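PDB 4HR1: putative uncharacterized protein from Pyrococcus abyssi virus 1, which is of unknown function and folds as a helical bundle with a bromodomain-like arrangement. Local coordinates for residues Q11-L16 / L83-I88; R17-F22 / D113-L118; T52-D57 / Y75-K80; E41-R46 / E90-E95. One frame throughout, in Å; residues are numbered along the deposited sequence.

Contact 1 (Q11-L16 / L83-I88); sequences QKISWL and LVLEDI
Leu16 and Leu85 meet at the heart of a helical bundle, where helix 5-30 and helix 72-98 run side by side in the same direction, their short axes 10.4 Å apart and 22° from parallel. The first and third long helices of the chain therefore point the same way. The two leucines lie at a slant to each other, and the branch CD1 of Leu16 does most of the touching: it sits 3.6 Å from CD2 of Leu85 and also rests near the backbone O of that residue. Both methyls of Leu16 approach CG2 of Ile88, with the two side chains set almost at right angles. The same CD2 of Leu85 also reaches CG1 of Ile13 at 4.0 Å, while CD1 comes up to CB of Lys12, so the leucine wedges between residues one helical turn apart. Ile50 of helix 34-63 packs on Leu85 as well, which ties a third helix into the same apolar layer.

Toward solvent the contact turns polar. Lys12 bends at chi2 (-95°), which swings its amine over to Glu86, whose CG stands anti to the backbone N with a further bend beyond it. The salt bridge is short: NZ of Lys12 lies 2.8 Å from OE2 of Glu86, on the syn side of that oxygen and 15° out of the carboxylate plane.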
# COMPACT_ATOMS: atom_id res chain seq x y z
N GLN A 11 0.57 -3.95 7.21
CA GLN A 11 0.21 -2.73 7.94
C GLN A 11 1.34 -1.70 7.96
O GLN A 11 1.08 -0.50 7.76
CB GLN A 11 -0.23 -3.06 9.38
CG GLN A 11 -1.56 -3.85 9.50
CD GLN A 11 -2.71 -3.24 8.73
OE1 GLN A 11 -3.05 -2.05 8.85
NE2 GLN A 11 -3.34 -4.06 7.90
N LYS A 12 2.58 -2.17 8.13
CA LYS A 12 3.75 -1.30 8.16
C LYS A 12 4.03 -0.69 6.78
O LYS A 12 4.32 0.52 6.70
CB LYS A 12 5.00 -2.06 8.72
CG LYS A 12 4.90 -2.48 10.21
CD LYS A 12 5.55 -1.45 11.16
CE LYS A 12 4.93 -1.42 12.54
NZ LYS A 12 5.26 -0.16 13.29
N ILE A 13 3.92 -1.50 5.70
CA ILE A 13 4.14 -1.02 4.32
C ILE A 13 3.01 -0.01 3.98
O ILE A 13 3.30 1.10 3.53
CB ILE A 13 4.29 -2.19 3.27
CG1 ILE A 13 5.51 -3.10 3.59
CG2 ILE A 13 4.39 -1.62 1.84
CD1 ILE A 13 5.40 -4.63 3.05
N SER A 14 1.73 -0.39 4.26
CA SER A 14 0.57 0.49 4.02
C SER A 14 0.74 1.85 4.71
O SER A 14 0.61 2.87 4.03
CB SER A 14 -0.74 -0.17 4.43
OG SER A 14 -0.94 -1.38 3.70
N TRP A 15 1.10 1.87 6.02
CA TRP A 15 1.34 3.12 6.76
C TRP A 15 2.38 3.94 6.05
O TRP A 15 2.17 5.13 5.81
CB TRP A 15 1.85 2.85 8.20
CG TRP A 15 1.74 4.05 9.10
CD1 TRP A 15 0.70 4.36 9.92
CD2 TRP A 15 2.66 5.15 9.20
NE1 TRP A 15 0.93 5.55 10.57
CE2 TRP A 15 2.13 6.07 10.14
CE3 TRP A 15 3.93 5.43 8.63
CZ2 TRP A 15 2.80 7.24 10.51
CZ3 TRP A 15 4.57 6.61 8.98
CH2 TRP A 15 4.01 7.51 9.89
N LEU A 16 3.51 3.31 5.72
CA LEU A 16 4.63 3.99 5.07
C LEU A 16 4.27 4.56 3.69
O LEU A 16 4.67 5.69 3.38
CB LEU A 16 5.87 3.09 5.01
CG LEU A 16 6.57 2.81 6.35
CD1 LEU A 16 7.67 1.84 6.17
CD2 LEU A 16 7.15 4.06 6.94
N LEU A 83 12.47 -4.28 10.98
CA LEU A 83 13.44 -3.34 11.51
C LEU A 83 13.77 -2.22 10.54
O LEU A 83 13.82 -1.06 10.95
CB LEU A 83 14.70 -4.11 11.86
CG LEU A 83 15.10 -4.04 13.31
CD1 LEU A 83 15.74 -5.36 13.75
CD2 LEU A 83 15.94 -2.77 13.60
N VAL A 84 14.01 -2.58 9.27
CA VAL A 84 14.34 -1.62 8.19
C VAL A 84 13.12 -0.69 7.98
O VAL A 84 13.29 0.53 7.83
CB VAL A 84 14.77 -2.36 6.89
CG1 VAL A 84 14.87 -1.42 5.69
CG2 VAL A 84 16.09 -3.10 7.11
N LEU A 85 11.91 -1.27 8.03
CA LEU A 85 10.63 -0.58 7.88
C LEU A 85 10.44 0.47 8.99
O LEU A 85 9.98 1.58 8.70
CB LEU A 85 9.47 -1.60 7.89
CG LEU A 85 9.26 -2.44 6.62
CD1 LEU A 85 8.36 -3.67 6.92
CD2 LEU A 85 8.67 -1.59 5.50
N GLU A 86 10.85 0.12 10.25
CA GLU A 86 10.76 1.02 11.40
C GLU A 86 11.74 2.16 11.28
O GLU A 86 11.37 3.27 11.61
CB GLU A 86 10.80 0.26 12.73
CG GLU A 86 10.20 1.03 13.89
CD GLU A 86 8.71 1.32 13.89
OE1 GLU A 86 8.29 2.22 14.66
OE2 GLU A 86 7.94 0.61 13.20
N ASP A 87 12.91 1.92 10.67
CA ASP A 87 13.87 3.00 10.40
C ASP A 87 13.30 3.94 9.35
O ASP A 87 13.49 5.15 9.45
CB ASP A 87 15.23 2.45 9.92
CG ASP A 87 15.96 1.57 10.93
OD1 ASP A 87 16.19 2.03 12.06
OD2 ASP A 87 16.39 0.46 10.54
N ILE A 88 12.56 3.38 8.35
CA ILE A 88 11.93 4.18 7.29
C ILE A 88 10.89 5.12 7.92
O ILE A 88 10.92 6.33 7.65
CB ILE A 88 11.39 3.33 6.10
CG1 ILE A 88 12.58 2.59 5.37
CG2 ILE A 88 10.64 4.21 5.10
CD1 ILE A 88 12.19 1.29 4.63

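Contact 2 (R17-F22 / D113-L118); sequences RTAIAF and DYLDSL
The Phe22 and Tyr114 rings meet rim to rim, neither lying over the face of the other, with centroids 5.9 Å apart and planes inclined at 52°. CE2 of Tyr114 comes to the edge of the phenyl ring near its plane, 3.6 Å from CE2 of Phe22. One face of the tyrosine ring is covered from within its own helix by CD2 of Leu118, 3.5 Å above the plane and shifted toward the rim. CG is anti to the backbone N in both residues, with chi1 at -173° in Phe22.

Next to the aromatic pair, Leu115 reaches across to helix 5-30 and splits its branches: CD1 settles on CB of Ala19 at 4.0 Å, and CD2 fits between Thr18 and Phe22. The methyl CG2 of Thr18 also touches CD2 of Leu118 at 3.7 Å, while its hydroxyl turns back to bond O of Ser14 in its own helix. The axes of the two short segments are 125° apart, helix 109-119 lying across helix 5-30 against the outside of the long-helix bundle.

No hydrogen bond spans the two segments, so their grip is apolar and aromatic. The polar end of Tyr114 is used elsewhere: its OH bonds the backbone of the neighbouring subunit, whose aromatic side chains also meet both rings, making this buried patch part of the dimer interface.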
# COMPACT_ATOMS: atom_id res chain seq x y z
N ARG A 17 3.45 3.82 2.89
CA ARG A 17 3.01 4.29 1.57
C ARG A 17 2.06 5.49 1.71
O ARG A 17 2.28 6.52 1.05
CB ARG A 17 2.38 3.16 0.74
CG ARG A 17 3.40 2.09 0.34
CD ARG A 17 3.17 1.58 -1.06
NE ARG A 17 3.36 0.13 -1.17
CZ ARG A 17 4.48 -0.46 -1.56
NH1 ARG A 17 5.56 0.27 -1.85
NH2 ARG A 17 4.56 -1.78 -1.64
N THR A 18 1.08 5.39 2.63
CA THR A 18 0.11 6.44 2.94
C THR A 18 0.83 7.69 3.46
O THR A 18 0.44 8.81 3.10
CB THR A 18 -0.95 5.93 3.92
OG1 THR A 18 -1.36 4.59 3.59
CG2 THR A 18 -2.16 6.86 4.02
N ALA A 19 1.92 7.49 4.24
CA ALA A 19 2.75 8.56 4.79
C ALA A 19 3.49 9.29 3.68
O ALA A 19 3.67 10.50 3.77
CB ALA A 19 3.74 8.00 5.80
N ILE A 20 3.92 8.56 2.64
CA ILE A 20 4.61 9.13 1.47
C ILE A 20 3.59 9.92 0.63
O ILE A 20 3.88 11.04 0.23
CB ILE A 20 5.42 8.04 0.68
CG1 ILE A 20 6.73 7.72 1.44
CG2 ILE A 20 5.72 8.45 -0.80
CD1 ILE A 20 7.23 6.39 1.22
N ALA A 21 2.38 9.36 0.42
CA ALA A 21 1.28 10.03 -0.29
C ALA A 21 0.97 11.37 0.40
O ALA A 21 0.88 12.39 -0.28
CB ALA A 21 0.02 9.15 -0.29
N PHE A 22 0.90 11.35 1.76
CA PHE A 22 0.65 12.52 2.61
C PHE A 22 1.69 13.61 2.38
O PHE A 22 1.32 14.75 2.12
CB PHE A 22 0.60 12.10 4.08
CG PHE A 22 0.19 13.17 5.06
CD1 PHE A 22 1.12 14.04 5.60
CD2 PHE A 22 -1.13 13.27 5.50
CE1 PHE A 22 0.75 15.01 6.53
CE2 PHE A 22 -1.50 14.23 6.44
CZ PHE A 22 -0.56 15.09 6.96
N ASP A 113 -2.03 9.96 14.02
CA ASP A 113 -3.37 9.43 14.34
C ASP A 113 -4.25 9.39 13.07
O ASP A 113 -4.94 8.39 12.84
CB ASP A 113 -4.04 10.26 15.46
CG ASP A 113 -3.59 9.97 16.89
OD1 ASP A 113 -2.52 9.32 17.07
OD2 ASP A 113 -4.29 10.41 17.83
N TYR A 114 -4.18 10.46 12.24
CA TYR A 114 -4.87 10.54 10.96
C TYR A 114 -4.39 9.41 10.03
O TYR A 114 -5.20 8.68 9.47
CB TYR A 114 -4.66 11.92 10.32
CG TYR A 114 -5.08 11.99 8.86
CD1 TYR A 114 -6.42 11.92 8.50
CD2 TYR A 114 -4.13 12.13 7.85
CE1 TYR A 114 -6.81 11.97 7.16
CE2 TYR A 114 -4.50 12.19 6.51
CZ TYR A 114 -5.85 12.11 6.17
OH TYR A 114 -6.22 12.14 4.85
N LEU A 115 -3.06 9.21 9.93
CA LEU A 115 -2.48 8.16 9.09
C LEU A 115 -2.91 6.77 9.51
O LEU A 115 -3.30 5.97 8.66
CB LEU A 115 -0.94 8.28 8.98
CG LEU A 115 -0.43 9.52 8.21
CD1 LEU A 115 1.08 9.63 8.29
CD2 LEU A 115 -0.88 9.50 6.76
N ASP A 116 -2.92 6.52 10.83
CA ASP A 116 -3.34 5.25 11.43
C ASP A 116 -4.78 4.96 11.10
O ASP A 116 -5.11 3.80 10.83
CB ASP A 116 -3.15 5.27 12.96
CG ASP A 116 -1.72 5.30 13.50
OD1 ASP A 116 -0.77 5.19 12.68
OD2 ASP A 116 -1.55 5.46 14.72
N SER A 117 -5.64 6.01 11.07
CA SER A 117 -7.08 5.93 10.80
C SER A 117 -7.39 5.40 9.40
O SER A 117 -8.33 4.62 9.24
CB SER A 117 -7.77 7.28 11.03
OG SER A 117 -7.60 8.16 9.93
N LEU A 118 -6.59 5.85 8.41
CA LEU A 118 -6.68 5.47 6.99
C LEU A 118 -6.39 3.97 6.72
O LEU A 118 -6.91 3.41 5.76
CB LEU A 118 -5.71 6.36 6.19
CG LEU A 118 -6.19 7.72 5.64
CD1 LEU A 118 -7.30 8.33 6.44
CD2 LEU A 118 -5.07 8.67 5.54

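Contact 3 (T52-D57 / Y75-K80); sequences TAVNWD and YKEIQK
Helix 34-63 and helix 72-98 run in roughly opposite directions, their short axes 139° apart and 10.3 Å from each other, with Val54 facing Ile78 where the first helix kinks and the amides of Trp56 and Asp57 lack their bonds to the preceding turn.

Trp56 holds its indole with CG between the backbone N and the carbonyl carbon, which folds the ring back along its own helix. NE1 thereby sits beside O of Ala53, to which it makes a weak bond, and gives a second, bent one to OE1 of Glu77 at 2.9 Å, with an angle of 136° at the hydrogen. Glu77 OE1 lies close to the indole plane, yet the N-H approaches from 40° above the carboxylate plane. Beside this polar pair, CD1 of Ile78 is the apolar hub: it meets CZ2 of Trp56 at 3.5 Å, CB of Asp57 at 3.7 Å and CG1 of Val54 at 3.8 Å. CB of Asp57 also lies over one face of the indole, toward its rim. Val9 and Ile13 of helix 5-30 pack on Val54, bringing a third helix of the bundle to this end.

One indole N-H thus serves two acceptors, neither well aligned. The carbonyl of Ala53, which Asp57 N does not bond at the kink, has its O 3.3 Å from OE2 of Glu77; the shared donor, bonded to the other oxygen OE1, would probably offset part of that repulsion.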
# COMPACT_ATOMS: atom_id res chain seq x y z
N THR A 52 9.22 -5.74 -1.48
CA THR A 52 9.41 -6.94 -2.31
C THR A 52 10.10 -8.08 -1.58
O THR A 52 9.74 -9.25 -1.79
CB THR A 52 10.01 -6.61 -3.69
OG1 THR A 52 11.10 -5.70 -3.53
CG2 THR A 52 8.97 -6.04 -4.67
N ALA A 53 11.04 -7.73 -0.67
CA ALA A 53 11.75 -8.69 0.16
C ALA A 53 10.83 -9.57 1.02
O ALA A 53 11.26 -10.62 1.49
CB ALA A 53 12.75 -7.97 1.04
N VAL A 54 9.56 -9.14 1.22
CA VAL A 54 8.58 -9.86 2.05
C VAL A 54 7.35 -10.47 1.35
O VAL A 54 6.59 -11.20 2.00
CB VAL A 54 8.21 -9.06 3.33
CG1 VAL A 54 9.43 -8.88 4.23
CG2 VAL A 54 7.57 -7.72 3.00
N ASN A 55 7.16 -10.20 0.03
CA ASN A 55 6.06 -10.71 -0.82
C ASN A 55 5.88 -12.20 -0.67
O ASN A 55 4.75 -12.71 -0.78
CB ASN A 55 6.35 -10.45 -2.31
CG ASN A 55 6.29 -9.02 -2.77
OD1 ASN A 55 5.73 -8.14 -2.10
ND2 ASN A 55 6.85 -8.77 -3.96
N TRP A 56 7.00 -12.92 -0.46
CA TRP A 56 6.98 -14.37 -0.28
C TRP A 56 6.05 -14.74 0.86
O TRP A 56 5.26 -15.66 0.69
CB TRP A 56 8.40 -14.91 -0.07
CG TRP A 56 9.09 -14.40 1.16
CD1 TRP A 56 9.88 -13.29 1.27
CD2 TRP A 56 9.04 -14.99 2.47
NE1 TRP A 56 10.31 -13.13 2.57
CE2 TRP A 56 9.78 -14.15 3.33
CE3 TRP A 56 8.41 -16.13 3.00
CZ2 TRP A 56 9.94 -14.43 4.69
CZ3 TRP A 56 8.53 -16.39 4.36
CH2 TRP A 56 9.29 -15.55 5.18
N ASP A 57 6.08 -13.95 1.99
CA ASP A 57 5.26 -14.23 3.16
C ASP A 57 3.77 -13.96 3.00
O ASP A 57 2.95 -14.67 3.60
CB ASP A 57 5.84 -13.62 4.44
CG ASP A 57 5.27 -14.27 5.69
OD1 ASP A 57 4.79 -13.52 6.57
OD2 ASP A 57 5.17 -15.52 5.72
N TYR A 75 11.43 -16.37 9.75
CA TYR A 75 11.15 -15.51 10.91
C TYR A 75 12.18 -14.38 11.05
O TYR A 75 11.79 -13.22 11.19
CB TYR A 75 11.13 -16.34 12.20
CG TYR A 75 10.67 -15.56 13.42
CD1 TYR A 75 9.33 -15.59 13.82
CD2 TYR A 75 11.55 -14.77 14.15
CE1 TYR A 75 8.89 -14.86 14.92
CE2 TYR A 75 11.13 -14.04 15.25
CZ TYR A 75 9.79 -14.08 15.63
OH TYR A 75 9.35 -13.36 16.72
N LYS A 76 13.49 -14.71 11.02
CA LYS A 76 14.60 -13.76 11.17
C LYS A 76 14.66 -12.71 10.05
O LYS A 76 14.95 -11.54 10.32
CB LYS A 76 15.95 -14.49 11.30
CG LYS A 76 16.15 -15.22 12.65
CD LYS A 76 17.18 -16.35 12.55
CE LYS A 76 18.60 -15.91 12.79
NZ LYS A 76 19.56 -16.99 12.43
N GLU A 77 14.41 -13.15 8.80
CA GLU A 77 14.39 -12.30 7.61
C GLU A 77 13.17 -11.35 7.70
O GLU A 77 13.31 -10.18 7.37
CB GLU A 77 14.36 -13.17 6.33
CG GLU A 77 14.58 -12.41 5.02
CD GLU A 77 13.40 -11.66 4.43
OE1 GLU A 77 12.25 -12.15 4.52
OE2 GLU A 77 13.63 -10.58 3.84
N ILE A 78 12.00 -11.84 8.20
CA ILE A 78 10.81 -11.01 8.42
C ILE A 78 11.14 -9.93 9.49
O ILE A 78 10.85 -8.74 9.29
CB ILE A 78 9.58 -11.87 8.84
CG1 ILE A 78 8.99 -12.66 7.66
CG2 ILE A 78 8.50 -11.01 9.53
CD1 ILE A 78 8.38 -11.80 6.49
N GLN A 79 11.77 -10.36 10.63
CA GLN A 79 12.18 -9.50 11.73
C GLN A 79 13.17 -8.45 11.30
O GLN A 79 13.07 -7.32 11.75
CB GLN A 79 12.69 -10.32 12.92
CG GLN A 79 11.60 -11.03 13.72
CD GLN A 79 10.52 -10.14 14.34
OE1 GLN A 79 9.34 -10.49 14.36
NE2 GLN A 79 10.91 -8.99 14.88
N LYS A 80 14.10 -8.80 10.41
CA LYS A 80 15.10 -7.85 9.90
C LYS A 80 14.45 -6.86 8.95
O LYS A 80 14.88 -5.71 8.89
CB LYS A 80 16.27 -8.59 9.22
CG LYS A 80 17.30 -9.13 10.21
CD LYS A 80 17.97 -10.42 9.75
CE LYS A 80 19.04 -10.25 8.69
NZ LYS A 80 18.48 -10.33 7.30

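Contact 4 (E41-R46 / E90-E95); sequences EKLKER and EQIIVE
Leu43 points toward helix 72-98 and meets Ile92 from its CB onward. That CB touches CD1 of Ile92, 3.8 Å away, and CG of Leu43 lies at 4.0 Å from the same methyl. From CG, placed anti to the carbonyl carbon (chi1 -77°), the branches part. CD1 continues along Ile92, again 3.8 Å from its CD1. CD2 goes the other way, to CB of Gln91 at 3.6 Å. The Leu43 and Ile92 chains run alongside each other, pointing opposite ways, whereas Leu43 and Gln91 meet at a slant.

This is antiparallel packing in the helical bundle: helix 34-63 and helix 72-98 run 163° apart along their short segments, with axes separated by 11.0 Å, and Leu43 lies across from Ile92. Ala19 and Ile20 of helix 5-30 pack on Ile92 too, so the isoleucine sits where three long helices converge.

One turn further along, Arg46 marks the more polar margin. Its chain bends at chi2 and chi3 and carries the guanidinium to the end of Gln91; the two side chains stand at about a right angle, with their flat groups 70° apart. The guanidinium presents its edge to the amide, while its NH2 and NH1 pack against Val84 and Ile88 of the facing helix. At the opposite end, Glu95 comes nearest the leucine with its CB, a loose 4.4 Å from CD1 of Leu43. Its carboxylate turns elsewhere, where OE1 forms a salt bridge with NH2 of Arg98.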
# COMPACT_ATOMS: atom_id res chain seq x y z
N GLU A 41 11.27 10.97 -2.61
CA GLU A 41 11.39 10.00 -3.70
C GLU A 41 12.33 8.87 -3.28
O GLU A 41 11.98 7.69 -3.43
CB GLU A 41 11.87 10.69 -4.99
CG GLU A 41 10.78 10.91 -6.02
CD GLU A 41 10.18 9.65 -6.62
OE1 GLU A 41 8.95 9.65 -6.86
OE2 GLU A 41 10.92 8.66 -6.81
N LYS A 42 13.48 9.23 -2.67
CA LYS A 42 14.48 8.31 -2.14
C LYS A 42 13.84 7.39 -1.09
O LYS A 42 14.03 6.17 -1.15
CB LYS A 42 15.69 9.08 -1.56
CG LYS A 42 16.61 9.68 -2.63
CD LYS A 42 18.10 9.54 -2.25
CE LYS A 42 19.05 10.25 -3.21
NZ LYS A 42 19.03 11.72 -3.01
N LEU A 43 13.00 7.95 -0.19
CA LEU A 43 12.27 7.19 0.83
C LEU A 43 11.27 6.21 0.24
O LEU A 43 11.25 5.05 0.66
CB LEU A 43 11.63 8.08 1.88
CG LEU A 43 12.61 8.64 2.92
CD1 LEU A 43 12.17 9.99 3.43
CD2 LEU A 43 12.83 7.66 4.06
N LYS A 44 10.48 6.65 -0.77
CA LYS A 44 9.52 5.79 -1.47
C LYS A 44 10.23 4.56 -2.07
O LYS A 44 9.76 3.42 -1.88
CB LYS A 44 8.75 6.58 -2.55
CG LYS A 44 7.68 5.77 -3.28
CD LYS A 44 7.19 6.51 -4.53
CE LYS A 44 6.61 5.57 -5.57
NZ LYS A 44 7.67 4.80 -6.29
N GLU A 45 11.40 4.78 -2.73
CA GLU A 45 12.19 3.69 -3.29
C GLU A 45 12.66 2.70 -2.24
O GLU A 45 12.55 1.50 -2.47
CB GLU A 45 13.36 4.21 -4.16
CG GLU A 45 13.00 4.34 -5.63
CD GLU A 45 12.28 3.13 -6.21
OE1 GLU A 45 11.07 3.26 -6.51
OE2 GLU A 45 12.89 2.04 -6.23
N ARG A 46 13.12 3.21 -1.06
CA ARG A 46 13.52 2.36 0.09
C ARG A 46 12.34 1.49 0.54
O ARG A 46 12.55 0.31 0.87
CB ARG A 46 14.03 3.22 1.26
CG ARG A 46 15.54 3.42 1.30
CD ARG A 46 16.21 2.59 2.39
NE ARG A 46 15.95 3.11 3.74
CZ ARG A 46 16.24 2.46 4.87
NH1 ARG A 46 15.96 2.99 6.05
NH2 ARG A 46 16.82 1.26 4.82
N GLU A 90 10.86 6.31 10.96
CA GLU A 90 11.64 7.32 11.67
C GLU A 90 12.07 8.42 10.71
O GLU A 90 11.85 9.60 11.00
CB GLU A 90 12.87 6.64 12.32
CG GLU A 90 13.48 7.38 13.50
CD GLU A 90 14.64 8.32 13.22
OE1 GLU A 90 15.28 8.77 14.20
OE2 GLU A 90 14.93 8.61 12.03
N GLN A 91 12.62 8.04 9.55
CA GLN A 91 13.08 9.00 8.53
C GLN A 91 11.91 9.77 7.89
O GLN A 91 12.10 10.91 7.47
CB GLN A 91 13.94 8.31 7.47
CG GLN A 91 15.25 7.70 7.98
CD GLN A 91 16.07 7.19 6.82
OE1 GLN A 91 17.03 7.83 6.37
NE2 GLN A 91 15.70 6.04 6.28
N ILE A 92 10.71 9.15 7.83
CA ILE A 92 9.49 9.79 7.32
C ILE A 92 9.07 10.94 8.26
O ILE A 92 8.87 12.07 7.79
CB ILE A 92 8.34 8.74 7.10
CG1 ILE A 92 8.59 7.78 5.88
CG2 ILE A 92 6.95 9.37 7.07
CD1 ILE A 92 8.94 8.44 4.55
N ILE A 93 8.95 10.64 9.60
CA ILE A 93 8.54 11.58 10.65
C ILE A 93 9.53 12.73 10.71
O ILE A 93 9.14 13.91 10.72
CB ILE A 93 8.32 10.84 12.00
CG1 ILE A 93 7.22 9.77 11.89
CG2 ILE A 93 8.01 11.84 13.13
CD1 ILE A 93 7.34 8.60 12.81
N VAL A 94 10.83 12.39 10.65
CA VAL A 94 11.92 13.36 10.62
C VAL A 94 11.77 14.29 9.40
O VAL A 94 11.95 15.50 9.54
CB VAL A 94 13.29 12.62 10.68
CG1 VAL A 94 14.45 13.53 10.30
CG2 VAL A 94 13.51 12.02 12.06
N GLU A 95 11.42 13.73 8.22
CA GLU A 95 11.21 14.49 6.99
C GLU A 95 10.02 15.43 7.12
O GLU A 95 10.15 16.61 6.78
CB GLU A 95 11.06 13.57 5.76
CG GLU A 95 10.90 14.30 4.42
CD GLU A 95 12.08 15.14 3.93
OE1 GLU A 95 13.16 15.07 4.56
OE2 GLU A 95 11.91 15.84 2.91

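Overall arrangement
Contacts 1, 3 and 4 tie the three long helices together, and contact 2 adds helix 109-119 to the first of them. Contact 1 is buried nearest the chain centre, about 3 Å from it; contacts 2 and 4, both buried, have centres about 9 Å out, and contact 3, about 14 Å out, is only partly buried. Contacts 3 and 4 join the same two helices, but the first relies on an indole and a carboxylate where the second centres on a leucine. Contact 1 edges its apolar layer with a salt bridge; contact 2 has no polar bond across it and also faces the partner subunit. Trp15 and Asp116 connect contacts 1 and 2, while Ile20 packs on contact 4.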